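Local coordinates for protein tryptophan synthase alpha-subunit (Pyrococcus furiosus, PDB 1GEQ) that cleaves indoleglycerol phosphate to indole and glyceraldehyde 3-phosphate, as the alpha subunit of the enzyme that makes tryptophan, at residues G33-G38 with T81-M86; G5-Y10 with V217-A222; T87-I92 with I112-L117; Y10-D15 with G38-D43; L22-A27 with E233-L238. All coordinates share one frame; numbering follows the deposited sequence.

Contact 1 (G33-G38 with T81-M86)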
# COMPACT_ATOMS: atom_id res chain seq x y z
N GLY A 33 -5.80 6.16 -8.15
CA GLY A 33 -5.06 5.75 -9.33
C GLY A 33 -4.67 4.30 -9.09
O GLY A 33 -4.42 3.54 -10.02
N ALA A 34 -4.64 3.92 -7.81
CA ALA A 34 -4.32 2.57 -7.39
C ALA A 34 -4.72 2.47 -5.92
O ALA A 34 -4.91 3.49 -5.26
CB ALA A 34 -2.83 2.28 -7.55
N ILE A 35 -4.83 1.25 -5.42
CA ILE A 35 -5.22 1.02 -4.03
C ILE A 35 -4.31 0.01 -3.32
O ILE A 35 -3.98 -1.04 -3.88
CB ILE A 35 -6.67 0.49 -3.97
CG1 ILE A 35 -7.63 1.60 -4.43
CG2 ILE A 35 -7.01 0.03 -2.56
CD1 ILE A 35 -9.06 1.12 -4.63
N GLU A 36 -3.90 0.34 -2.10
CA GLU A 36 -3.07 -0.57 -1.30
C GLU A 36 -3.98 -1.12 -0.21
O GLU A 36 -4.55 -0.37 0.57
CB GLU A 36 -1.89 0.18 -0.64
CG GLU A 36 -0.69 0.42 -1.56
CD GLU A 36 0.49 1.04 -0.82
OE1 GLU A 36 1.55 1.25 -1.45
OE2 GLU A 36 0.35 1.32 0.39
N LEU A 37 -4.13 -2.44 -0.18
CA LEU A 37 -4.97 -3.09 0.81
C LEU A 37 -4.07 -3.87 1.76
O LEU A 37 -3.39 -4.81 1.35
CB LEU A 37 -5.95 -4.06 0.13
CG LEU A 37 -6.99 -4.75 1.02
CD1 LEU A 37 -7.90 -3.72 1.66
CD2 LEU A 37 -7.81 -5.74 0.19
N GLY A 38 -4.07 -3.47 3.03
CA GLY A 38 -3.21 -4.13 4.00
C GLY A 38 -3.83 -5.29 4.75
O GLY A 38 -4.97 -5.22 5.22
N THR A 81 -9.59 -0.81 -11.07
CA THR A 81 -8.49 -0.07 -10.46
C THR A 81 -7.46 -1.03 -9.89
O THR A 81 -7.81 -1.97 -9.16
CB THR A 81 -9.01 0.85 -9.34
OG1 THR A 81 -9.99 1.75 -9.89
CG2 THR A 81 -7.87 1.67 -8.72
N PRO A 82 -6.18 -0.82 -10.23
CA PRO A 82 -5.09 -1.67 -9.76
C PRO A 82 -5.11 -1.81 -8.23
O PRO A 82 -5.31 -0.84 -7.51
CB PRO A 82 -3.85 -0.92 -10.25
CG PRO A 82 -4.34 -0.24 -11.51
CD PRO A 82 -5.68 0.28 -11.07
N ILE A 83 -4.91 -3.04 -7.76
CA ILE A 83 -4.90 -3.35 -6.34
C ILE A 83 -3.56 -3.96 -5.96
O ILE A 83 -3.10 -4.91 -6.60
CB ILE A 83 -5.99 -4.39 -5.96
CG1 ILE A 83 -7.37 -3.73 -5.92
CG2 ILE A 83 -5.66 -5.04 -4.62
CD1 ILE A 83 -7.57 -2.78 -4.76
N VAL A 84 -2.95 -3.42 -4.91
CA VAL A 84 -1.69 -3.95 -4.42
C VAL A 84 -1.96 -4.47 -3.01
O VAL A 84 -2.41 -3.72 -2.14
CB VAL A 84 -0.58 -2.87 -4.34
CG1 VAL A 84 0.66 -3.46 -3.70
CG2 VAL A 84 -0.25 -2.34 -5.73
N LEU A 85 -1.70 -5.74 -2.79
CA LEU A 85 -1.91 -6.33 -1.48
C LEU A 85 -0.63 -6.11 -0.68
O LEU A 85 0.47 -6.41 -1.15
CB LEU A 85 -2.18 -7.83 -1.64
CG LEU A 85 -3.16 -8.48 -0.65
CD1 LEU A 85 -4.50 -7.78 -0.72
CD2 LEU A 85 -3.31 -9.96 -1.00
N MET A 86 -0.77 -5.55 0.52
CA MET A 86 0.38 -5.29 1.39
C MET A 86 0.31 -6.26 2.57
O MET A 86 -0.73 -6.37 3.24
CB MET A 86 0.36 -3.84 1.88
CG MET A 86 1.62 -3.42 2.61
SD MET A 86 1.59 -1.67 3.08
CE MET A 86 2.85 -1.62 4.38

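Contact 2 (G5-Y10 with V217-A222)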
# COMPACT_ATOMS: atom_id res chain seq x y z
N GLY A 5 0.74 11.28 -11.05
CA GLY A 5 -0.05 12.22 -10.29
C GLY A 5 -1.16 11.58 -9.48
O GLY A 5 -2.01 12.26 -8.91
N SER A 6 -1.16 10.25 -9.42
CA SER A 6 -2.18 9.50 -8.72
C SER A 6 -2.13 9.53 -7.20
O SER A 6 -1.06 9.57 -6.58
CB SER A 6 -2.14 8.03 -9.16
OG SER A 6 -2.58 7.86 -10.49
N LEU A 7 -3.32 9.49 -6.60
CA LEU A 7 -3.44 9.43 -5.16
C LEU A 7 -3.70 7.94 -4.97
O LEU A 7 -4.50 7.34 -5.70
CB LEU A 7 -4.63 10.25 -4.66
CG LEU A 7 -4.37 10.98 -3.35
CD1 LEU A 7 -3.30 12.03 -3.58
CD2 LEU A 7 -5.65 11.64 -2.84
N ILE A 8 -3.00 7.34 -4.01
CA ILE A 8 -3.13 5.91 -3.76
C ILE A 8 -3.55 5.68 -2.32
O ILE A 8 -2.74 5.76 -1.40
CB ILE A 8 -1.77 5.21 -4.01
CG1 ILE A 8 -1.32 5.50 -5.45
CG2 ILE A 8 -1.88 3.71 -3.73
CD1 ILE A 8 0.15 5.20 -5.70
N PRO A 9 -4.85 5.39 -2.10
CA PRO A 9 -5.30 5.15 -0.73
C PRO A 9 -4.76 3.83 -0.18
O PRO A 9 -4.57 2.86 -0.92
CB PRO A 9 -6.83 5.12 -0.86
CG PRO A 9 -7.12 5.84 -2.18
CD PRO A 9 -5.98 5.39 -3.05
N TYR A 10 -4.50 3.81 1.13
CA TYR A 10 -4.09 2.59 1.80
C TYR A 10 -5.18 2.37 2.85
O TYR A 10 -5.58 3.31 3.53
CB TYR A 10 -2.76 2.73 2.55
CG TYR A 10 -2.60 1.64 3.60
CD1 TYR A 10 -2.06 0.40 3.27
CD2 TYR A 10 -3.13 1.81 4.89
CE1 TYR A 10 -2.06 -0.66 4.19
CE2 TYR A 10 -3.13 0.77 5.81
CZ TYR A 10 -2.61 -0.47 5.45
OH TYR A 10 -2.66 -1.51 6.35
N VAL A 217 1.29 9.36 -4.81
CA VAL A 217 1.34 9.67 -3.38
C VAL A 217 0.34 8.78 -2.64
O VAL A 217 -0.86 8.79 -2.92
CB VAL A 217 0.99 11.16 -3.13
CG1 VAL A 217 1.10 11.48 -1.62
CG2 VAL A 217 1.95 12.06 -3.92
N VAL A 218 0.85 7.97 -1.72
CA VAL A 218 -0.00 7.08 -0.93
C VAL A 218 -0.58 7.88 0.24
O VAL A 218 0.09 8.74 0.80
CB VAL A 218 0.80 5.87 -0.40
CG1 VAL A 218 -0.05 5.05 0.58
CG2 VAL A 218 1.23 4.98 -1.56
N VAL A 219 -1.85 7.63 0.56
CA VAL A 219 -2.50 8.31 1.67
C VAL A 219 -3.06 7.19 2.54
O VAL A 219 -4.04 6.54 2.19
CB VAL A 219 -3.65 9.24 1.19
CG1 VAL A 219 -4.25 10.00 2.39
CG2 VAL A 219 -3.12 10.24 0.16
N GLY A 220 -2.40 6.97 3.67
CA GLY A 220 -2.82 5.91 4.55
C GLY A 220 -3.24 6.35 5.94
O GLY A 220 -4.42 6.32 6.26
N SER A 221 -2.27 6.76 6.76
CA SER A 221 -2.57 7.17 8.13
C SER A 221 -3.66 8.23 8.22
O SER A 221 -4.48 8.19 9.13
CB SER A 221 -1.28 7.67 8.82
OG SER A 221 -0.74 8.79 8.16
N ALA A 222 -3.69 9.17 7.28
CA ALA A 222 -4.71 10.21 7.32
C ALA A 222 -6.11 9.63 7.14
O ALA A 222 -7.09 10.19 7.62
CB ALA A 222 -4.44 11.27 6.25

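Contact 3 (T87-I92 with I112-L117)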
# COMPACT_ATOMS: atom_id res chain seq x y z
N THR A 87 1.41 -6.95 2.85
CA THR A 87 1.39 -7.93 3.93
C THR A 87 2.75 -8.20 4.53
O THR A 87 3.79 -7.93 3.92
CB THR A 87 0.84 -9.28 3.42
OG1 THR A 87 0.72 -10.21 4.50
CG2 THR A 87 1.79 -9.86 2.38
N TYR A 88 2.75 -8.74 5.74
CA TYR A 88 3.98 -9.13 6.40
C TYR A 88 4.21 -10.56 5.90
O TYR A 88 3.28 -11.19 5.37
CB TYR A 88 3.82 -9.08 7.92
CG TYR A 88 4.01 -7.69 8.46
CD1 TYR A 88 3.04 -6.70 8.25
CD2 TYR A 88 5.18 -7.33 9.12
CE1 TYR A 88 3.24 -5.39 8.69
CE2 TYR A 88 5.39 -6.03 9.57
CZ TYR A 88 4.42 -5.07 9.35
OH TYR A 88 4.63 -3.78 9.80
N TYR A 89 5.43 -11.07 6.05
CA TYR A 89 5.77 -12.41 5.54
C TYR A 89 5.15 -13.63 6.23
O TYR A 89 4.85 -14.62 5.56
CB TYR A 89 7.30 -12.57 5.52
CG TYR A 89 7.79 -13.73 4.65
CD1 TYR A 89 7.39 -13.83 3.32
CD2 TYR A 89 8.67 -14.68 5.15
CE1 TYR A 89 7.86 -14.85 2.50
CE2 TYR A 89 9.15 -15.71 4.34
CZ TYR A 89 8.73 -15.79 3.02
OH TYR A 89 9.20 -16.80 2.20
N ASN A 90 4.97 -13.56 7.54
CA ASN A 90 4.39 -14.68 8.30
C ASN A 90 3.18 -15.33 7.63
O ASN A 90 3.19 -16.53 7.36
CB ASN A 90 4.04 -14.23 9.72
CG ASN A 90 3.37 -15.32 10.53
OD1 ASN A 90 3.92 -16.41 10.71
ND2 ASN A 90 2.18 -15.04 11.04
N PRO A 91 2.13 -14.55 7.35
CA PRO A 91 0.93 -15.11 6.71
C PRO A 91 1.23 -15.86 5.40
O PRO A 91 0.91 -17.05 5.27
CB PRO A 91 0.07 -13.87 6.46
CG PRO A 91 0.49 -12.94 7.57
CD PRO A 91 1.98 -13.11 7.57
N ILE A 92 1.83 -15.17 4.45
CA ILE A 92 2.17 -15.77 3.16
C ILE A 92 3.12 -16.96 3.30
O ILE A 92 2.92 -18.00 2.67
CB ILE A 92 2.79 -14.70 2.21
CG1 ILE A 92 3.65 -15.37 1.13
CG2 ILE A 92 3.59 -13.69 3.01
CD1 ILE A 92 4.23 -14.39 0.13
N ILE A 112 1.96 -7.11 -5.31
CA ILE A 112 2.13 -7.48 -3.91
C ILE A 112 3.37 -6.84 -3.29
O ILE A 112 4.42 -6.69 -3.92
CB ILE A 112 2.22 -9.00 -3.72
CG1 ILE A 112 2.27 -9.33 -2.23
CG2 ILE A 112 3.45 -9.54 -4.43
CD1 ILE A 112 1.78 -10.72 -1.89
N LEU A 113 3.21 -6.44 -2.03
CA LEU A 113 4.28 -5.83 -1.27
C LEU A 113 4.44 -6.60 0.03
O LEU A 113 3.52 -6.65 0.85
CB LEU A 113 3.94 -4.36 -0.97
CG LEU A 113 4.82 -3.62 0.05
CD1 LEU A 113 6.29 -3.73 -0.31
CD2 LEU A 113 4.40 -2.16 0.09
N VAL A 114 5.60 -7.22 0.20
CA VAL A 114 5.89 -7.97 1.41
C VAL A 114 6.83 -7.09 2.23
O VAL A 114 8.01 -6.95 1.91
CB VAL A 114 6.56 -9.32 1.10
CG1 VAL A 114 6.71 -10.14 2.38
CG2 VAL A 114 5.71 -10.08 0.09
N VAL A 115 6.27 -6.49 3.27
CA VAL A 115 6.97 -5.58 4.16
C VAL A 115 8.29 -6.06 4.72
O VAL A 115 9.30 -5.36 4.65
CB VAL A 115 6.06 -5.19 5.35
CG1 VAL A 115 6.72 -4.11 6.18
CG2 VAL A 115 4.71 -4.73 4.83
N ASP A 116 8.29 -7.26 5.29
CA ASP A 116 9.49 -7.82 5.90
C ASP A 116 10.02 -9.09 5.23
O ASP A 116 10.37 -10.06 5.91
CB ASP A 116 9.20 -8.12 7.37
CG ASP A 116 8.04 -9.08 7.55
OD1 ASP A 116 7.23 -9.23 6.61
OD2 ASP A 116 7.93 -9.69 8.64
N LEU A 117 10.10 -9.07 3.90
CA LEU A 117 10.61 -10.21 3.15
C LEU A 117 12.11 -10.38 3.37
O LEU A 117 12.89 -9.47 3.07
CB LEU A 117 10.35 -10.02 1.65
CG LEU A 117 10.87 -11.14 0.72
CD1 LEU A 117 9.97 -12.36 0.86
CD2 LEU A 117 10.88 -10.67 -0.72
O HOH W 1 6.10 -11.50 9.18

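Contact 4 (Y10-D15 with G38-D43)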
# COMPACT_ATOMS: atom_id res chain seq x y z
N TYR A 10 -4.50 3.81 1.13
CA TYR A 10 -4.09 2.59 1.80
C TYR A 10 -5.18 2.37 2.85
O TYR A 10 -5.58 3.31 3.53
CB TYR A 10 -2.76 2.73 2.55
CG TYR A 10 -2.60 1.64 3.60
CD1 TYR A 10 -2.06 0.40 3.27
CD2 TYR A 10 -3.13 1.81 4.89
CE1 TYR A 10 -2.06 -0.66 4.19
CE2 TYR A 10 -3.13 0.77 5.81
CZ TYR A 10 -2.61 -0.47 5.45
OH TYR A 10 -2.66 -1.51 6.35
N LEU A 11 -5.66 1.13 2.97
CA LEU A 11 -6.68 0.80 3.95
C LEU A 11 -6.34 -0.57 4.51
O LEU A 11 -5.81 -1.42 3.80
CB LEU A 11 -8.08 0.72 3.31
CG LEU A 11 -8.74 1.98 2.76
CD1 LEU A 11 -10.07 1.61 2.13
CD2 LEU A 11 -8.95 2.99 3.87
N THR A 12 -6.64 -0.79 5.79
CA THR A 12 -6.38 -2.10 6.38
C THR A 12 -7.62 -2.98 6.19
O THR A 12 -8.74 -2.55 6.48
CB THR A 12 -6.05 -1.97 7.88
OG1 THR A 12 -4.86 -1.19 8.04
CG2 THR A 12 -5.85 -3.35 8.51
N ALA A 13 -7.42 -4.19 5.67
CA ALA A 13 -8.55 -5.09 5.44
C ALA A 13 -9.18 -5.50 6.78
O ALA A 13 -8.48 -5.84 7.73
CB ALA A 13 -8.08 -6.34 4.69
N GLY A 14 -10.51 -5.43 6.84
CA GLY A 14 -11.22 -5.82 8.05
C GLY A 14 -11.30 -4.77 9.14
O GLY A 14 -11.66 -5.08 10.28
N ASP A 15 -10.99 -3.52 8.81
CA ASP A 15 -11.04 -2.42 9.78
C ASP A 15 -12.16 -1.44 9.42
O ASP A 15 -12.01 -0.65 8.49
CB ASP A 15 -9.69 -1.68 9.79
CG ASP A 15 -9.67 -0.51 10.75
OD1 ASP A 15 -8.77 0.34 10.63
OD2 ASP A 15 -10.55 -0.43 11.64
N GLY A 38 -4.07 -3.47 3.03
CA GLY A 38 -3.21 -4.13 4.00
C GLY A 38 -3.83 -5.29 4.75
O GLY A 38 -4.97 -5.22 5.22
N ILE A 39 -3.06 -6.37 4.84
CA ILE A 39 -3.48 -7.57 5.54
C ILE A 39 -3.00 -7.46 6.99
O ILE A 39 -1.79 -7.37 7.23
CB ILE A 39 -2.87 -8.83 4.91
CG1 ILE A 39 -3.43 -9.02 3.50
CG2 ILE A 39 -3.16 -10.05 5.78
CD1 ILE A 39 -2.85 -10.21 2.77
N PRO A 40 -3.93 -7.47 7.95
CA PRO A 40 -3.66 -7.37 9.39
C PRO A 40 -2.65 -8.40 9.87
O PRO A 40 -2.67 -9.55 9.45
CB PRO A 40 -5.03 -7.60 10.02
CG PRO A 40 -5.98 -7.10 8.98
CD PRO A 40 -5.38 -7.61 7.69
N PHE A 41 -1.77 -7.96 10.76
CA PHE A 41 -0.75 -8.84 11.33
C PHE A 41 -0.58 -8.48 12.81
O PHE A 41 -0.64 -7.31 13.17
CB PHE A 41 0.57 -8.67 10.58
CG PHE A 41 1.65 -9.58 11.07
CD1 PHE A 41 1.43 -10.95 11.17
CD2 PHE A 41 2.88 -9.07 11.44
CE1 PHE A 41 2.42 -11.81 11.64
CE2 PHE A 41 3.89 -9.91 11.92
CZ PHE A 41 3.66 -11.29 12.01
N SER A 42 -0.37 -9.49 13.65
CA SER A 42 -0.23 -9.27 15.09
C SER A 42 0.97 -8.43 15.52
O SER A 42 0.93 -7.80 16.58
CB SER A 42 -0.22 -10.61 15.83
OG SER A 42 0.81 -11.45 15.35
N ASP A 43 2.02 -8.40 14.71
CA ASP A 43 3.20 -7.61 15.07
C ASP A 43 3.68 -6.71 13.93
O ASP A 43 4.74 -6.94 13.36
CB ASP A 43 4.35 -8.53 15.50
CG ASP A 43 4.11 -9.19 16.85
OD1 ASP A 43 4.30 -8.51 17.88
OD2 ASP A 43 3.72 -10.37 16.87

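Contact 5 (L22-A27 with E233-L238)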
# COMPACT_ATOMS: atom_id res chain seq x y z
N LEU A 22 -14.87 -2.95 2.01
CA LEU A 22 -15.38 -2.93 0.64
C LEU A 22 -16.10 -1.62 0.36
O LEU A 22 -15.87 -0.97 -0.66
CB LEU A 22 -16.33 -4.12 0.41
CG LEU A 22 -16.98 -4.25 -0.98
CD1 LEU A 22 -15.90 -4.23 -2.06
CD2 LEU A 22 -17.79 -5.54 -1.04
N ASN A 23 -16.97 -1.21 1.29
CA ASN A 23 -17.70 0.04 1.14
C ASN A 23 -16.75 1.22 1.00
O ASN A 23 -17.00 2.14 0.22
CB ASN A 23 -18.62 0.27 2.35
CG ASN A 23 -19.84 -0.63 2.34
OD1 ASN A 23 -20.10 -1.34 1.37
ND2 ASN A 23 -20.60 -0.59 3.42
N PHE A 24 -15.67 1.22 1.78
CA PHE A 24 -14.71 2.31 1.71
C PHE A 24 -14.04 2.33 0.34
O PHE A 24 -13.89 3.39 -0.26
CB PHE A 24 -13.63 2.17 2.80
CG PHE A 24 -14.17 2.20 4.21
CD1 PHE A 24 -15.33 2.90 4.52
CD2 PHE A 24 -13.47 1.58 5.24
CE1 PHE A 24 -15.80 2.98 5.84
CE2 PHE A 24 -13.92 1.65 6.56
CZ PHE A 24 -15.09 2.35 6.86
N LEU A 25 -13.62 1.16 -0.14
CA LEU A 25 -12.95 1.07 -1.44
C LEU A 25 -13.82 1.59 -2.58
O LEU A 25 -13.36 2.36 -3.43
CB LEU A 25 -12.56 -0.39 -1.72
CG LEU A 25 -11.47 -1.01 -0.84
CD1 LEU A 25 -11.23 -2.45 -1.26
CD2 LEU A 25 -10.20 -0.20 -0.94
N LEU A 26 -15.08 1.18 -2.60
CA LEU A 26 -16.01 1.62 -3.64
C LEU A 26 -16.21 3.14 -3.59
O LEU A 26 -16.36 3.78 -4.63
CB LEU A 26 -17.35 0.90 -3.48
CG LEU A 26 -17.26 -0.60 -3.79
CD1 LEU A 26 -18.51 -1.33 -3.31
CD2 LEU A 26 -17.09 -0.78 -5.29
N ALA A 27 -16.20 3.71 -2.40
CA ALA A 27 -16.38 5.15 -2.28
C ALA A 27 -15.15 5.96 -2.70
O ALA A 27 -15.28 7.08 -3.20
CB ALA A 27 -16.76 5.51 -0.84
N GLU A 233 -19.13 4.37 9.86
CA GLU A 233 -19.65 5.63 9.34
C GLU A 233 -18.58 6.57 8.78
O GLU A 233 -18.82 7.77 8.62
CB GLU A 233 -20.40 6.37 10.45
CG GLU A 233 -21.69 5.71 10.91
CD GLU A 233 -22.80 5.82 9.89
OE1 GLU A 233 -22.90 4.95 9.00
OE2 GLU A 233 -23.57 6.81 9.97
N ALA A 234 -17.41 6.04 8.48
CA ALA A 234 -16.30 6.84 7.97
C ALA A 234 -16.39 7.26 6.50
O ALA A 234 -15.82 8.28 6.10
CB ALA A 234 -14.98 6.08 8.22
N THR A 235 -17.11 6.47 5.72
CA THR A 235 -17.26 6.71 4.28
C THR A 235 -17.27 8.16 3.81
O THR A 235 -16.38 8.58 3.06
CB THR A 235 -18.53 6.02 3.76
OG1 THR A 235 -18.55 4.66 4.21
CG2 THR A 235 -18.55 6.02 2.24
N GLU A 236 -18.27 8.92 4.22
CA GLU A 236 -18.39 10.31 3.79
C GLU A 236 -17.18 11.16 4.20
O GLU A 236 -16.76 12.05 3.45
CB GLU A 236 -19.66 10.94 4.36
CG GLU A 236 -20.83 9.97 4.46
CD GLU A 236 -20.63 8.93 5.56
OE1 GLU A 236 -20.61 7.72 5.26
OE2 GLU A 236 -20.48 9.34 6.73
N PHE A 237 -16.63 10.91 5.38
CA PHE A 237 -15.49 11.69 5.82
C PHE A 237 -14.22 11.32 5.05
O PHE A 237 -13.33 12.15 4.88
CB PHE A 237 -15.28 11.52 7.33
CG PHE A 237 -16.50 11.88 8.15
CD1 PHE A 237 -17.40 10.89 8.54
CD2 PHE A 237 -16.77 13.20 8.48
CE1 PHE A 237 -18.55 11.22 9.25
CE2 PHE A 237 -17.93 13.54 9.19
CZ PHE A 237 -18.81 12.54 9.58
N LEU A 238 -14.14 10.08 4.58
CA LEU A 238 -12.98 9.64 3.80
C LEU A 238 -12.97 10.38 2.46
O LEU A 238 -11.93 10.87 2.02
CB LEU A 238 -13.04 8.12 3.56
CG LEU A 238 -12.87 7.22 4.79
CD1 LEU A 238 -13.13 5.76 4.41
CD2 LEU A 238 -11.47 7.40 5.37

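Contact 1 (G33-G38 with T81-M86)
The carbonyl oxygen L37 O is held by two donors of the adjoining strand. M86 N reaches L37 O at 2.8 Å along an almost straight hydrogen bond (177° at the hydrogen), although the donor stands well above the carbonyl plane; the CA-H of L85 adds a weaker touch, with L85 CA to L37 O at 3.5 Å. The same double grip recurs down the ladder: V84 O takes L37 N at 2.9 Å together with the CA-H of E36, and I35 O takes V84 N at 2.8 Å together with the CA-H of I83. The strands run parallel, turned 27° against each other. On the face covered by helix 65-76, I83 sends its CD1 across I35, and I83 CD1 to I35 CB, at 3.5 Å, is tighter than ordinary van der Waals contact. Next along, L37 and L85 lie side by side and point the same way, L37 CD2 being 4.0 Å from L85 CD1. The other face carries E36, V84 and M86. M86 is extended (chi1 -171°), which lifts its sulfur clear of the strand until M86 SD is 4.2 Å from E36 OE2, a buried oxygen with no partner in the model. This is the pairing of the second and third strands of a TIM barrel, with the proton acceptor E36 turned into the barrel's interior.

Contact 2 (G5-Y10 with V217-A222)
Strands 6-10 and 217-219 run parallel, their axes 4.5 Å apart at the closest and inclined by 32°, and four backbone hydrogen bonds tie them from V217 N to S6 O at one end to Y10 N to V219 O at the other. Midway, I8 O receives V219 N at 2.9 Å, from above its carbonyl plane, as well as the CA-H of V218. On one face of the sheet L7 crosses V219, its branch point L7 CG meeting V219 CG2 at 3.8 Å, while V242 and L246 of helix 235-246 cover the leucine from outside. With an alanine here, V219 CG2 would probably lose its hydrocarbon mate and a gap would be likely to open beneath that helix. On the other face, beside E36, I8 CB rests 3.9 Å from V218 CG2. V218 CG1, anti to its own amide nitrogen (chi1 172°), points along the strand to Y10 CB at 4.1 Å. Y10 CB also lies against G220 CA, at 3.8 Å, where a side chain on the glycine would be tight. Across this seam the polar bonding is left to the main chain and the side chains meet through hydrocarbon, so its hold does not rest on a salt bridge between the two strands.

Contact 3 (T87-I92 with I112-L117)
V115 rises as a bump beneath the flat ring of Y88. Its CB stands 4.2 Å from the ring centroid and only 3° off the normal, a CH-pi contact over the middle of the face, while CG1 spreads toward CZ. F41 comes against the other face of the ring, and the tyrosine's hydroxyl goes on to bond D47 OD1, a proton acceptor of the active site, and A46 N. At the ring's edge D116 fits in crosswise, with the carboxylate plane 68° from the ring plane and D116 OD2 3.7 Å from Y88 CD2. Its chi1 of 59° puts D116 CG in the crowded position between backbone N and carbonyl carbon, and this turns the carboxylate back to the start of helix 89-95. There D116 OD1 uses its syn lone pair to take Y89 N at 2.6 Å, while D116 OD2 accepts from a water that in turn accepts from N90 N. The ring of Y89 leans obliquely on a ridge made by V114 and L117, both on the same side of it: Y89 CD1 lies 3.9 Å from V114 CG1, and Y89 CE1 is 3.7 Å from L117 CD1. Between these side chains T87 ties the backbones together, with T87 N bonded to L113 O at 2.9 Å and T87 O to V115 N; V115 CG2 nudges T87 O at 3.5 Å. The contact thus closes the pairing of strands 83-87 and 111-114 at their C-terminal ends. F125 of helix 122-132 covers V114 and L117, and V97 at the start of helix 97-107 backs Y89.

Contact 4 (Y10-D15 with G38-D43)
Swung to a chi1 of 161°, with CG opposite the backbone nitrogen, the ring of Y10 passes along G38 and brings its hydroxyl to T12. Y10 CE1 comes within 3.6 Å of G38 N, and Y10 OH lies equally near G38 CA. A beta carbon at G38 would run into that oxygen, so the glycine makes way for the phenol. In T12 a chi1 of -63° sets the two branches to different tasks: T12 OG1 meets Y10 OH at 2.8 Å, either being a possible donor, while T12 CG2 slides past the proline ring to lie 3.8 Å from P40 CG. T12 OG1 has a second partner in S54 OG of helix 49-60. A phenylalanine in place of Y10 would probably leave T12 OG1 without one of its two hydroxyl mates and G38 less closely covered. The setting is the C-terminal end of the first two barrel strands, where enzymes of the TIM-barrel fold carry their active sites; the loop leaving G38 leads on to D47, a proton acceptor. Here the strands end their pairing with two bonds in the carbonyl planes, G38 N to L11 O at 2.8 Å and A13 N to G38 O at 2.7 Å. Beyond them the first strand bends away in a type II turn from T12 to D15, with G14 at the position of positive phi (82°). P40 CG tucks under the turn, 3.1 Å from A13 O, while A13 CB sits 4.2 Å from P40 CD. F63 covers both A13 and P40, and D15 leaves the turn in a salt bridge to R57.

Contact 5 (L22-A27 with E233-L238)
L238 meets F24 in a CH-pi contact: the methyl L238 CD1 lies over one face of the phenyl ring, 4.0 Å from its centroid and 26° off the normal, displaced toward the rim. L238 CD1 is nearest to F24 CD1, at 3.6 Å. Plain hydrocarbon packing adds two further touches. A234 CB touches the far end of the ring obliquely, 4.0 Å from F24 CZ, and one turn further along helix 18-28 A27 CB meets T235 CG2 at 3.6 Å. T235 divides its branches between these neighbours, for a chi1 of -49° sends the methyl to A27 and the hydroxyl to the phenyl edge. T235 OG1 lies there in the ring plane, 3.6 Å from F24 CE1, a polar atom set against the rim of an aromatic ring. The nearby T235 N is buried by the contact and has no partner in the model. Around them, I227 of helix 221-230 touches both F24 and A234, and L11 of the first strand lies under F24. Chemically the seam joins the first helix of the barrel's outer layer to the last through shape and dispersion, so its hold depends on how well F24 fills the groove among A234, T235 and L238.

In the fold
Four of the contacts lie on the closed eight-stranded parallel sheet. Going round the barrel, contact 2 joins the eighth strand to the first, contact 4 the first to the second, contact 1 the second to the third and contact 3 the third to the fourth. Along the chain contact 1 closes before contact 3 opens, and contacts 1 and 4, sharing G38, interleave. Contacts 2 and 4 share Y10; the centres of contacts 1 and 2 are about 10 Å apart. Contacts 2 and 5 join residues over 200 positions apart, closing strand ring and helical layer. Contact 1 holds one proton acceptor, contacts 2, 3 and 4 come near the pair, and contact 5 lies away, about 26 Å from contact 3 between centres.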